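Long-range contacts in putative sporulation-specific glycosylase ydhD (Bacillus subtilis subsp. subtilis str. 168, PDB 3CZ8), which probably hydrolyses glycosidic bonds of a chitin-like or cell-wall polysaccharide during sporulation, through the family 18 glycosyl hydrolase domain that forms this chain: residues V175-I180 with P213-I218; G193-I198 with Y224-I229; Y32-S37 with R65-L70; R17-D22 with I294-R299. The protein carries 1 engineered substitution. All blocks are in the same frame, centred on the assembly; numbering follows the deposited sequence.

Interaction 1 (V175-I180 with P213-I218); sequences VNYMFI and PSRKII
M178 is hydrogen-bonded through its backbone N and O to K216, at the end of a 3-10 turn, and to I218 in the neighbouring strand. M178 N reaches K216 O at 2.6 Å, nearly straight at 175°, and M178 O takes I218 N at 2.9 Å. I180 N then closes on I218 O at 2.8 Å, giving the parallel pairing of M178 with I217 and F179 with I218, within the beta-alpha-beta unit of strand 177-181, helix 198-208 and strand 217-220 of the family 18 barrel. V175 O accepts a hydrogen bond from K216 NZ at 2.8 Å, approached from almost straight beyond the carbonyl; the extended lysine chain passes N176 O, and its ammonium has a second acceptor in G172 O. The phenol oxygen of Y177 receives R215 NH2 at 3.1 Å and, weakly, NH1, with ring and guanidinium planes 85° apart. I218 CD1 lies in the plane of the F179 ring at its edge, 3.7 Å from F179 CE1, and also meets Y177 CB. N176 OD1 turns to L148 N. The chemistry thus grades from backbone amides and apolar packing in the buried strands to a lysine and an arginine serving oxygens at the more exposed strand entrance.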
# COMPACT_ATOMS: atom_id res chain seq x y z
N VAL A 175 -21.59 -12.88 -16.17
CA VAL A 175 -21.03 -11.62 -15.68
C VAL A 175 -20.74 -10.66 -16.83
O VAL A 175 -20.63 -11.08 -17.99
CB VAL A 175 -19.75 -11.82 -14.80
CG1 VAL A 175 -20.05 -12.74 -13.60
CG2 VAL A 175 -18.56 -12.34 -15.63
N ASN A 176 -20.65 -9.38 -16.52
CA ASN A 176 -20.29 -8.38 -17.52
C ASN A 176 -18.79 -8.44 -17.75
O ASN A 176 -18.33 -8.35 -18.88
CB ASN A 176 -20.71 -6.97 -17.08
CG ASN A 176 -22.22 -6.82 -16.97
OD1 ASN A 176 -22.80 -6.96 -15.89
ND2 ASN A 176 -22.86 -6.54 -18.10
N TYR A 177 -18.02 -8.58 -16.66
CA TYR A 177 -16.56 -8.61 -16.73
C TYR A 177 -15.94 -9.62 -15.77
O TYR A 177 -16.44 -9.84 -14.67
CB TYR A 177 -15.96 -7.21 -16.51
CG TYR A 177 -16.36 -6.19 -17.55
CD1 TYR A 177 -15.71 -6.11 -18.78
CD2 TYR A 177 -17.42 -5.31 -17.31
CE1 TYR A 177 -16.10 -5.18 -19.74
CE2 TYR A 177 -17.82 -4.38 -18.26
CZ TYR A 177 -17.15 -4.32 -19.47
OH TYR A 177 -17.56 -3.39 -20.41
N MET A 178 -14.83 -10.22 -16.19
CA MET A 178 -14.13 -11.21 -15.38
C MET A 178 -12.74 -10.69 -15.07
O MET A 178 -11.95 -10.43 -15.98
CB MET A 178 -14.06 -12.55 -16.13
CG MET A 178 -13.37 -13.71 -15.40
SD MET A 178 -13.32 -15.26 -16.35
CE MET A 178 -15.05 -15.58 -16.48
N PHE A 179 -12.47 -10.49 -13.78
CA PHE A 179 -11.15 -10.08 -13.34
C PHE A 179 -10.37 -11.34 -13.00
O PHE A 179 -10.66 -12.00 -12.00
CB PHE A 179 -11.21 -9.16 -12.10
CG PHE A 179 -12.05 -7.91 -12.25
CD1 PHE A 179 -12.31 -7.33 -13.50
CD2 PHE A 179 -12.55 -7.28 -11.11
CE1 PHE A 179 -13.08 -6.18 -13.61
CE2 PHE A 179 -13.31 -6.12 -11.21
CZ PHE A 179 -13.57 -5.57 -12.46
N ILE A 180 -9.39 -11.68 -13.82
CA ILE A 180 -8.62 -12.89 -13.59
C ILE A 180 -7.40 -12.55 -12.76
O ILE A 180 -6.57 -11.75 -13.17
CB ILE A 180 -8.22 -13.60 -14.90
CG1 ILE A 180 -9.47 -14.06 -15.65
CG2 ILE A 180 -7.30 -14.80 -14.61
CD1 ILE A 180 -9.19 -14.51 -17.03
N PRO A 213 -15.93 -14.27 -24.12
CA PRO A 213 -15.59 -13.15 -25.02
C PRO A 213 -14.45 -12.31 -24.47
O PRO A 213 -14.43 -11.98 -23.28
CB PRO A 213 -16.89 -12.33 -25.07
CG PRO A 213 -17.95 -13.30 -24.78
CD PRO A 213 -17.37 -14.28 -23.80
N SER A 214 -13.50 -11.98 -25.35
CA SER A 214 -12.24 -11.33 -24.97
C SER A 214 -12.39 -9.95 -24.32
O SER A 214 -11.57 -9.56 -23.49
CB SER A 214 -11.30 -11.26 -26.17
OG SER A 214 -10.89 -12.57 -26.55
N ARG A 215 -13.46 -9.23 -24.67
CA ARG A 215 -13.70 -7.90 -24.11
C ARG A 215 -14.23 -7.93 -22.67
O ARG A 215 -14.39 -6.87 -22.05
CB ARG A 215 -14.63 -7.09 -25.02
CG ARG A 215 -16.11 -7.44 -24.90
CD ARG A 215 -16.97 -6.27 -25.36
NE ARG A 215 -18.10 -6.07 -24.46
CZ ARG A 215 -18.14 -5.14 -23.50
NH1 ARG A 215 -19.22 -5.04 -22.73
NH2 ARG A 215 -17.13 -4.31 -23.32
N LYS A 216 -14.52 -9.12 -22.15
CA LYS A 216 -14.92 -9.30 -20.76
C LYS A 216 -13.74 -9.62 -19.83
O LYS A 216 -13.91 -9.71 -18.62
CB LYS A 216 -15.93 -10.45 -20.64
CG LYS A 216 -17.25 -10.26 -21.36
CD LYS A 216 -18.24 -11.30 -20.88
CE LYS A 216 -19.63 -11.01 -21.40
NZ LYS A 216 -20.66 -11.81 -20.69
N ILE A 217 -12.55 -9.78 -20.42
CA ILE A 217 -11.39 -10.31 -19.69
C ILE A 217 -10.43 -9.22 -19.22
O ILE A 217 -9.88 -8.47 -20.03
CB ILE A 217 -10.61 -11.36 -20.55
CG1 ILE A 217 -11.54 -12.49 -20.99
CG2 ILE A 217 -9.43 -11.91 -19.77
CD1 ILE A 217 -10.93 -13.44 -22.04
N ILE A 218 -10.22 -9.16 -17.91
CA ILE A 218 -9.26 -8.24 -17.31
C ILE A 218 -8.20 -9.09 -16.61
O ILE A 218 -8.53 -9.94 -15.78
CB ILE A 218 -9.94 -7.25 -16.32
CG1 ILE A 218 -10.83 -6.24 -17.07
CG2 ILE A 218 -8.91 -6.49 -15.49
CD1 ILE A 218 -12.29 -6.63 -17.20

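Interaction 2 (G193-I198 with Y224-I229); sequences GPVAPI and YGYDWI
W228 lays one face of its indole against the backbone of G193, whose N stands 3.7 Å above the ring plane, offset toward the rim. The far end of the six-membered ring makes the closest approach, W228 CH2 to G193 O at 3.3 Å. On the opposite face sits CB of Y226, so the indole is layered between a loop peptide and its own strand. With CG anti to the carbonyl carbon (chi1 -70°), the W228 ring is directed toward the loop, while its NE1 makes a weak hydrogen bond to H187 O. Were W228 replaced by an alanine, the G193 peptide would probably lose its flat cover and Y226 CB its neighbour on the other face. Beside the indole, in one of two modelled conformers, V195 CG2 meets the edge of the Y226 ring, 3.7 Å from Y226 CD2, the side chains crossing at about a right angle. The loop before helix 198-208 is packed on strand 225-229 of the antiparallel five-stranded sheet, consistent with the alpha+beta insertion between the last two barrel strands in many family 18 chitinases. What joins the two segments is van der Waals contact, chiefly through the indole face and V195.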
# COMPACT_ATOMS: atom_id res chain seq x y z
N GLY A 193 9.90 -18.85 -6.66
CA GLY A 193 9.72 -18.79 -8.11
C GLY A 193 8.88 -17.58 -8.49
O GLY A 193 8.37 -16.88 -7.62
N PRO A 194 8.72 -17.33 -9.81
CA PRO A 194 8.01 -16.16 -10.33
C PRO A 194 6.55 -16.12 -9.91
O PRO A 194 5.85 -17.13 -10.01
CB PRO A 194 8.12 -16.32 -11.85
CG PRO A 194 8.41 -17.76 -12.07
CD PRO A 194 9.22 -18.19 -10.90
N VAL A 195 6.11 -14.96 -9.43
CA VAL A 195 4.75 -14.78 -8.94
C VAL A 195 3.71 -14.89 -10.07
O VAL A 195 2.64 -15.47 -9.90
CB VAL A 195 4.62 -13.42 -8.23
CG1 VAL A 195 3.19 -13.13 -7.89
CG2 VAL A 195 5.48 -13.40 -6.96
N ALA A 196 4.06 -14.31 -11.22
CA ALA A 196 3.19 -14.31 -12.38
C ALA A 196 4.00 -14.53 -13.65
O ALA A 196 4.19 -13.60 -14.45
CB ALA A 196 2.41 -13.01 -12.45
N PRO A 197 4.49 -15.77 -13.85
CA PRO A 197 5.31 -16.04 -15.04
C PRO A 197 4.48 -15.88 -16.31
O PRO A 197 3.31 -16.28 -16.34
CB PRO A 197 5.75 -17.50 -14.84
CG PRO A 197 4.78 -18.09 -13.91
CD PRO A 197 4.30 -16.98 -13.03
N ILE A 198 5.08 -15.26 -17.32
CA ILE A 198 4.38 -14.91 -18.56
C ILE A 198 3.92 -16.16 -19.34
O ILE A 198 2.95 -16.11 -20.10
CB ILE A 198 5.23 -13.94 -19.44
CG1 ILE A 198 4.34 -12.99 -20.26
CG2 ILE A 198 6.28 -14.70 -20.27
CD1 ILE A 198 4.20 -13.36 -21.73
N TYR A 224 1.63 -8.56 -4.39
CA TYR A 224 2.82 -8.90 -3.58
C TYR A 224 3.93 -9.59 -4.38
O TYR A 224 3.64 -10.42 -5.24
CB TYR A 224 2.43 -9.88 -2.47
CG TYR A 224 1.49 -9.38 -1.40
CD1 TYR A 224 1.85 -8.34 -0.55
CD2 TYR A 224 0.25 -10.01 -1.19
CE1 TYR A 224 0.99 -7.89 0.45
CE2 TYR A 224 -0.62 -9.57 -0.19
CZ TYR A 224 -0.24 -8.51 0.62
OH TYR A 224 -1.09 -8.07 1.61
N GLY A 225 5.18 -9.27 -4.05
CA GLY A 225 6.33 -10.08 -4.43
C GLY A 225 6.68 -10.87 -3.17
O GLY A 225 6.04 -10.67 -2.13
N TYR A 226 7.65 -11.77 -3.25
CA TYR A 226 7.99 -12.56 -2.06
C TYR A 226 9.48 -12.71 -1.82
O TYR A 226 10.27 -12.76 -2.76
CB TYR A 226 7.30 -13.94 -2.05
CG TYR A 226 5.79 -13.89 -2.08
CD1 TYR A 226 5.05 -13.76 -0.91
CD2 TYR A 226 5.11 -13.95 -3.30
CE1 TYR A 226 3.66 -13.69 -0.96
CE2 TYR A 226 3.73 -13.87 -3.35
CZ TYR A 226 3.01 -13.75 -2.19
OH TYR A 226 1.64 -13.68 -2.26
N ASP A 227 9.84 -12.79 -0.54
CA ASP A 227 11.22 -12.98 -0.10
C ASP A 227 11.31 -14.31 0.64
O ASP A 227 10.84 -14.43 1.77
CB ASP A 227 11.60 -11.83 0.85
CG ASP A 227 13.11 -11.73 1.09
OD1 ASP A 227 13.56 -10.61 1.39
OD2 ASP A 227 13.83 -12.74 0.99
N TRP A 228 11.92 -15.31 -0.00
CA TRP A 228 12.05 -16.66 0.56
C TRP A 228 13.48 -16.91 1.05
O TRP A 228 14.43 -16.50 0.40
CB TRP A 228 11.81 -17.71 -0.53
CG TRP A 228 10.41 -17.87 -1.07
CD1 TRP A 228 9.44 -18.70 -0.59
CD2 TRP A 228 9.86 -17.24 -2.23
NE1 TRP A 228 8.32 -18.62 -1.36
CE2 TRP A 228 8.54 -17.73 -2.38
CE3 TRP A 228 10.35 -16.31 -3.17
CZ2 TRP A 228 7.70 -17.32 -3.42
CZ3 TRP A 228 9.52 -15.91 -4.21
CH2 TRP A 228 8.20 -16.42 -4.33
N ILE A 229 13.62 -17.61 2.17
CA ILE A 229 14.93 -18.14 2.57
C ILE A 229 15.20 -19.45 1.80
O ILE A 229 14.48 -20.44 1.98
CB ILE A 229 15.06 -18.35 4.11
CG1 ILE A 229 15.19 -17.01 4.85
CG2 ILE A 229 16.30 -19.19 4.46
CD1 ILE A 229 13.96 -16.61 5.63

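Interaction 3 (Y32-S37 with R65-L70); sequences YSSSIS and RRVTPL. With GOL (glycerol), chain C.
The parallel strand pair at the start of the barrel's beta-alpha-beta unit, strand 35-42, helix 56-64 and strand 68-77, brings S35 against T68, I36 against P69 and S37 against L70. Three backbone bonds set this register: T68 N to S34 O, I36 N to T68 O at 2.9 Å, and L70 N to I36 O at 2.7 Å. The short strand axes approach to 4.6 Å and lie 18° from parallel. On the face carrying S35, S37 and L70, the leucine CD1 touches S35 CB and also S37 OG, whose polar partner is T116 OG1. S35 OG, placed between its backbone N and carbonyl carbon (chi1 56°), is hydrogen-bonded to O1 of a glycerol at 2.9 Å, and T68 OG1 makes a weak bond to O3 of the same molecule, probably a remnant of the crystallisation liquor. Such right-handed crossovers build the TIM barrel of this family, and here helix 56-64 ends in a Schellman motif at R66 before the chain enters the second strand. The Y32 ring packs face-on against that turn: the peptide carbon of R66 stands 3.7 Å above the centre of the Y32 ring, V67 N lies nearer the rim on the same face, and T68 OG1 is in the ring plane at its edge. The R66 side chain is poorly ordered. On the helix side, I36 CD1 meets the R65 guanidinium in its plane, 3.5 Å from NH1, and V67 CG1 packs crosswise on I36 CG1 at 4.1 Å.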
# COMPACT_ATOMS: atom_id res chain seq x y z
N TYR A 32 -18.47 4.82 -19.15
CA TYR A 32 -17.22 4.84 -18.38
C TYR A 32 -16.25 3.72 -18.78
O TYR A 32 -16.66 2.61 -19.10
CB TYR A 32 -17.47 4.85 -16.87
CG TYR A 32 -18.08 6.14 -16.35
CD1 TYR A 32 -18.71 6.18 -15.10
CD2 TYR A 32 -18.05 7.32 -17.10
CE1 TYR A 32 -19.27 7.36 -14.62
CE2 TYR A 32 -18.62 8.50 -16.63
CZ TYR A 32 -19.23 8.51 -15.39
OH TYR A 32 -19.79 9.68 -14.91
N SER A 33 -14.96 4.05 -18.75
CA SER A 33 -13.91 3.19 -19.28
C SER A 33 -13.07 2.53 -18.17
O SER A 33 -12.18 1.72 -18.45
CB SER A 33 -13.03 4.02 -20.21
OG SER A 33 -11.88 3.30 -20.63
N SER A 34 -13.37 2.87 -16.92
CA SER A 34 -12.62 2.33 -15.79
C SER A 34 -13.52 2.08 -14.59
O SER A 34 -14.67 2.51 -14.56
CB SER A 34 -11.47 3.27 -15.41
OG SER A 34 -10.60 2.66 -14.46
N SER A 35 -12.99 1.36 -13.60
CA SER A 35 -13.73 1.10 -12.38
C SER A 35 -12.80 1.01 -11.18
O SER A 35 -11.59 0.82 -11.34
CB SER A 35 -14.61 -0.15 -12.50
OG SER A 35 -13.85 -1.28 -12.87
N ILE A 36 -13.36 1.17 -9.99
CA ILE A 36 -12.66 0.96 -8.74
C ILE A 36 -13.53 0.04 -7.90
O ILE A 36 -14.70 0.35 -7.66
CB ILE A 36 -12.40 2.31 -8.00
CG1 ILE A 36 -11.21 3.04 -8.63
CG2 ILE A 36 -12.14 2.10 -6.51
CD1 ILE A 36 -11.12 4.50 -8.25
N SER A 37 -12.99 -1.11 -7.51
CA SER A 37 -13.71 -2.02 -6.63
C SER A 37 -13.22 -1.83 -5.21
O SER A 37 -12.10 -2.22 -4.87
CB SER A 37 -13.54 -3.47 -7.09
OG SER A 37 -13.70 -3.58 -8.50
N ARG A 65 -14.96 11.59 -10.74
CA ARG A 65 -13.77 11.37 -11.57
C ARG A 65 -14.07 10.63 -12.87
O ARG A 65 -13.16 10.34 -13.66
CB ARG A 65 -12.70 10.65 -10.75
CG ARG A 65 -12.00 11.55 -9.72
CD ARG A 65 -11.33 10.76 -8.59
NE ARG A 65 -10.29 9.85 -9.05
CZ ARG A 65 -10.37 8.52 -9.00
NH1 ARG A 65 -11.45 7.93 -8.52
NH2 ARG A 65 -9.36 7.78 -9.45
N ARG A 66 -15.36 10.33 -13.10
CA ARG A 66 -15.86 9.61 -14.29
C ARG A 66 -15.34 8.17 -14.38
O ARG A 66 -14.92 7.70 -15.44
CB ARG A 66 -15.64 10.41 -15.59
CG ARG A 66 -16.43 11.72 -15.66
CD ARG A 66 -16.38 12.33 -17.06
NE ARG A 66 -17.07 11.49 -18.05
CZ ARG A 66 -17.17 11.77 -19.35
NH1 ARG A 66 -17.82 10.94 -20.15
NH2 ARG A 66 -16.63 12.88 -19.85
N VAL A 67 -15.38 7.50 -13.24
CA VAL A 67 -14.93 6.12 -13.08
C VAL A 67 -16.04 5.44 -12.28
O VAL A 67 -16.66 6.09 -11.43
CB VAL A 67 -13.54 6.08 -12.35
CG1 VAL A 67 -13.18 4.70 -11.87
CG2 VAL A 67 -12.43 6.60 -13.27
N THR A 68 -16.32 4.16 -12.56
CA THR A 68 -17.41 3.45 -11.86
C THR A 68 -16.98 2.88 -10.50
O THR A 68 -16.07 2.06 -10.45
CB THR A 68 -17.99 2.29 -12.71
OG1 THR A 68 -18.21 2.72 -14.06
CG2 THR A 68 -19.30 1.78 -12.13
N PRO A 69 -17.63 3.32 -9.41
CA PRO A 69 -17.37 2.65 -8.13
C PRO A 69 -18.12 1.33 -7.99
O PRO A 69 -19.35 1.28 -8.13
CB PRO A 69 -17.86 3.67 -7.10
CG PRO A 69 -18.90 4.47 -7.80
CD PRO A 69 -18.59 4.43 -9.27
N LEU A 70 -17.38 0.26 -7.71
CA LEU A 70 -17.97 -1.05 -7.51
C LEU A 70 -17.79 -1.49 -6.06
O LEU A 70 -16.76 -1.24 -5.46
CB LEU A 70 -17.33 -2.08 -8.46
CG LEU A 70 -17.29 -1.78 -9.96
CD1 LEU A 70 -16.46 -2.82 -10.71
CD2 LEU A 70 -18.67 -1.69 -10.56
C1 GOL C . -15.10 -1.96 -15.99
O1 GOL C . -13.92 -1.22 -15.77
C2 GOL C . -15.81 -1.40 -17.21
O2 GOL C . -14.91 -1.40 -18.30
C3 GOL C . -16.29 0.03 -16.94
O3 GOL C . -17.28 0.07 -15.94

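Interaction 4 (R17-D22 with I294-R299); sequences RNPDLD and IVREYR
D20 and R296 meet with carboxylate and guanidinium planes 70° apart, so this salt bridge is not the flat, two-pronged kind. R296 NE gives a nearly straight bond (173°) to D20 OD1 at 3.1 Å: the oxygen lies within the guanidinium plane, yet the nitrogen stands well above the carboxylate plane. The second link, R296 NH2 to D20 OD2 at 2.8 Å, is strongly bent at 128° and counts as weak. The bend at chi3 in the arginine chain turns the guanidinium across the aspartate. P19 CG covers one face of the same group, 4.0 Å above its plane and off centre. Farther back, N18 OD1 rests 3.3 Å from R296 CG, its amide plane steeply inclined to the guanidinium. That oxygen also accepts D20 N at 3.2 Å, an Asx turn that holds the aspartate's backbone beside N18, whereas N18 ND2 bonds to L300 O beyond the helix. A leucine in place of R296 would probably leave the D20 carboxylate without its charged mate and P19 without the flat group it covers. R299, at positive phi, is the C-prime residue of the Schellman motif ending helix 285-297, with L300 N bonded back to V295 O. The contact therefore joins the loop after strand 9-17 to the C-terminal end of that helix, just ahead of strand 302-310, the antiparallel neighbour of strand 9-17 in the barrel sheet. Helix 198-208 packs alongside through I294 and Y298, and Q254 of the second subunit reaches P19 and R296.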
# COMPACT_ATOMS: atom_id res chain seq x y z
N ARG A 17 -7.48 0.25 -18.82
CA ARG A 17 -7.94 -0.22 -20.12
C ARG A 17 -6.81 -0.40 -21.15
O ARG A 17 -5.86 0.38 -21.18
CB ARG A 17 -9.03 0.70 -20.68
CG ARG A 17 -9.63 0.19 -21.99
CD ARG A 17 -10.64 1.13 -22.60
NE ARG A 17 -11.99 0.62 -22.40
CZ ARG A 17 -13.05 0.99 -23.12
NH1 ARG A 17 -12.92 1.89 -24.08
NH2 ARG A 17 -14.23 0.46 -22.85
N ASN A 18 -6.92 -1.48 -21.94
CA ASN A 18 -6.19 -1.65 -23.19
C ASN A 18 -6.32 -0.37 -24.02
O ASN A 18 -7.43 -0.01 -24.44
CB ASN A 18 -6.80 -2.85 -23.95
CG ASN A 18 -6.02 -3.25 -25.19
OD1 ASN A 18 -5.18 -2.51 -25.70
ND2 ASN A 18 -6.32 -4.44 -25.70
N PRO A 19 -5.19 0.33 -24.25
CA PRO A 19 -5.17 1.64 -24.95
C PRO A 19 -5.63 1.57 -26.41
O PRO A 19 -6.06 2.58 -26.97
CB PRO A 19 -3.70 2.07 -24.86
CG PRO A 19 -2.94 0.80 -24.68
CD PRO A 19 -3.83 -0.08 -23.85
N ASP A 20 -5.53 0.38 -27.01
CA ASP A 20 -5.98 0.13 -28.38
C ASP A 20 -7.50 0.18 -28.56
O ASP A 20 -7.99 0.22 -29.70
CB ASP A 20 -5.45 -1.23 -28.85
CG ASP A 20 -3.93 -1.29 -28.88
OD1 ASP A 20 -3.38 -2.38 -29.12
OD2 ASP A 20 -3.28 -0.24 -28.66
N LEU A 21 -8.25 0.21 -27.46
CA LEU A 21 -9.71 0.13 -27.50
C LEU A 21 -10.44 1.47 -27.38
O LEU A 21 -11.63 1.55 -27.68
CB LEU A 21 -10.23 -0.85 -26.44
CG LEU A 21 -9.81 -2.33 -26.49
CD1 LEU A 21 -10.56 -3.11 -25.42
CD2 LEU A 21 -10.02 -2.97 -27.86
N ASP A 22 -9.73 2.51 -26.95
CA ASP A 22 -10.37 3.83 -26.78
C ASP A 22 -10.05 4.82 -27.90
O ASP A 22 -10.78 5.78 -28.12
CB ASP A 22 -10.08 4.44 -25.40
CG ASP A 22 -8.60 4.36 -25.00
OD1 ASP A 22 -8.32 3.89 -23.88
OD2 ASP A 22 -7.73 4.78 -25.79
N ILE A 294 0.75 -8.62 -23.63
CA ILE A 294 -0.03 -9.84 -23.88
C ILE A 294 -1.54 -9.60 -23.81
O ILE A 294 -2.33 -10.34 -24.40
CB ILE A 294 0.42 -11.03 -22.99
CG1 ILE A 294 0.08 -12.36 -23.66
CG2 ILE A 294 -0.15 -10.93 -21.57
CD1 ILE A 294 0.76 -13.57 -23.08
N VAL A 295 -1.93 -8.54 -23.11
CA VAL A 295 -3.31 -8.09 -23.08
C VAL A 295 -3.67 -7.51 -24.45
O VAL A 295 -4.74 -7.80 -25.00
CB VAL A 295 -3.56 -7.09 -21.92
CG1 VAL A 295 -4.76 -6.16 -22.18
CG2 VAL A 295 -3.76 -7.85 -20.61
N ARG A 296 -2.74 -6.74 -25.02
CA ARG A 296 -2.91 -6.13 -26.33
C ARG A 296 -2.83 -7.15 -27.46
O ARG A 296 -3.59 -7.06 -28.43
CB ARG A 296 -1.88 -5.02 -26.55
CG ARG A 296 -2.15 -3.76 -25.75
CD ARG A 296 -1.01 -2.76 -25.87
NE ARG A 296 -1.12 -1.94 -27.08
CZ ARG A 296 -0.26 -0.99 -27.43
NH1 ARG A 296 0.79 -0.73 -26.67
NH2 ARG A 296 -0.46 -0.31 -28.55
N GLU A 297 -1.93 -8.12 -27.32
CA GLU A 297 -1.76 -9.24 -28.26
C GLU A 297 -3.05 -10.05 -28.43
O GLU A 297 -3.39 -10.45 -29.55
CB GLU A 297 -0.62 -10.16 -27.79
CG GLU A 297 -0.28 -11.31 -28.75
CD GLU A 297 0.62 -12.38 -28.13
OE1 GLU A 297 0.58 -13.54 -28.61
OE2 GLU A 297 1.37 -12.09 -27.18
N TYR A 298 -3.77 -10.28 -27.34
CA TYR A 298 -4.97 -11.11 -27.37
C TYR A 298 -6.26 -10.30 -27.41
O TYR A 298 -7.35 -10.87 -27.22
CB TYR A 298 -4.98 -12.06 -26.17
CG TYR A 298 -4.08 -13.25 -26.34
CD1 TYR A 298 -2.78 -13.24 -25.85
CD2 TYR A 298 -4.54 -14.40 -26.97
CE1 TYR A 298 -1.95 -14.35 -25.99
CE2 TYR A 298 -3.72 -15.52 -27.12
CZ TYR A 298 -2.44 -15.49 -26.63
OH TYR A 298 -1.64 -16.60 -26.78
N ARG A 299 -6.13 -8.99 -27.67
CA ARG A 299 -7.26 -8.06 -27.75
C ARG A 299 -8.17 -8.11 -26.51
O ARG A 299 -9.40 -8.02 -26.62
CB ARG A 299 -8.07 -8.27 -29.04
CG ARG A 299 -7.55 -7.50 -30.24
CD ARG A 299 -8.42 -7.77 -31.47
NE ARG A 299 -8.77 -6.53 -32.15
CZ ARG A 299 -9.86 -5.81 -31.89
NH1 ARG A 299 -10.10 -4.69 -32.56
NH2 ARG A 299 -10.72 -6.21 -30.95

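How the interactions relate
Interactions 1 and 3 are parallel strand pairs of the same barrel sheet, their centres 15 Å apart; F179 CE2 meets S37 OG at 3.7 Å. Interaction 3 closes before interaction 1 opens, whereas the segments of interactions 1 and 2 alternate along the chain, strand 217-220 leading to strand 225-229 of the second sheet. Interaction 4 brings sequence extremes together, and the other three lie between its segments. It touches each, through S214 with R299, I198 with I294, and S33 with R17. The centre of interaction 2 is the most distant, about 25 Å from those of interactions 1 and 4 and 30 Å from that of interaction 3, so the set spans barrel and insertion.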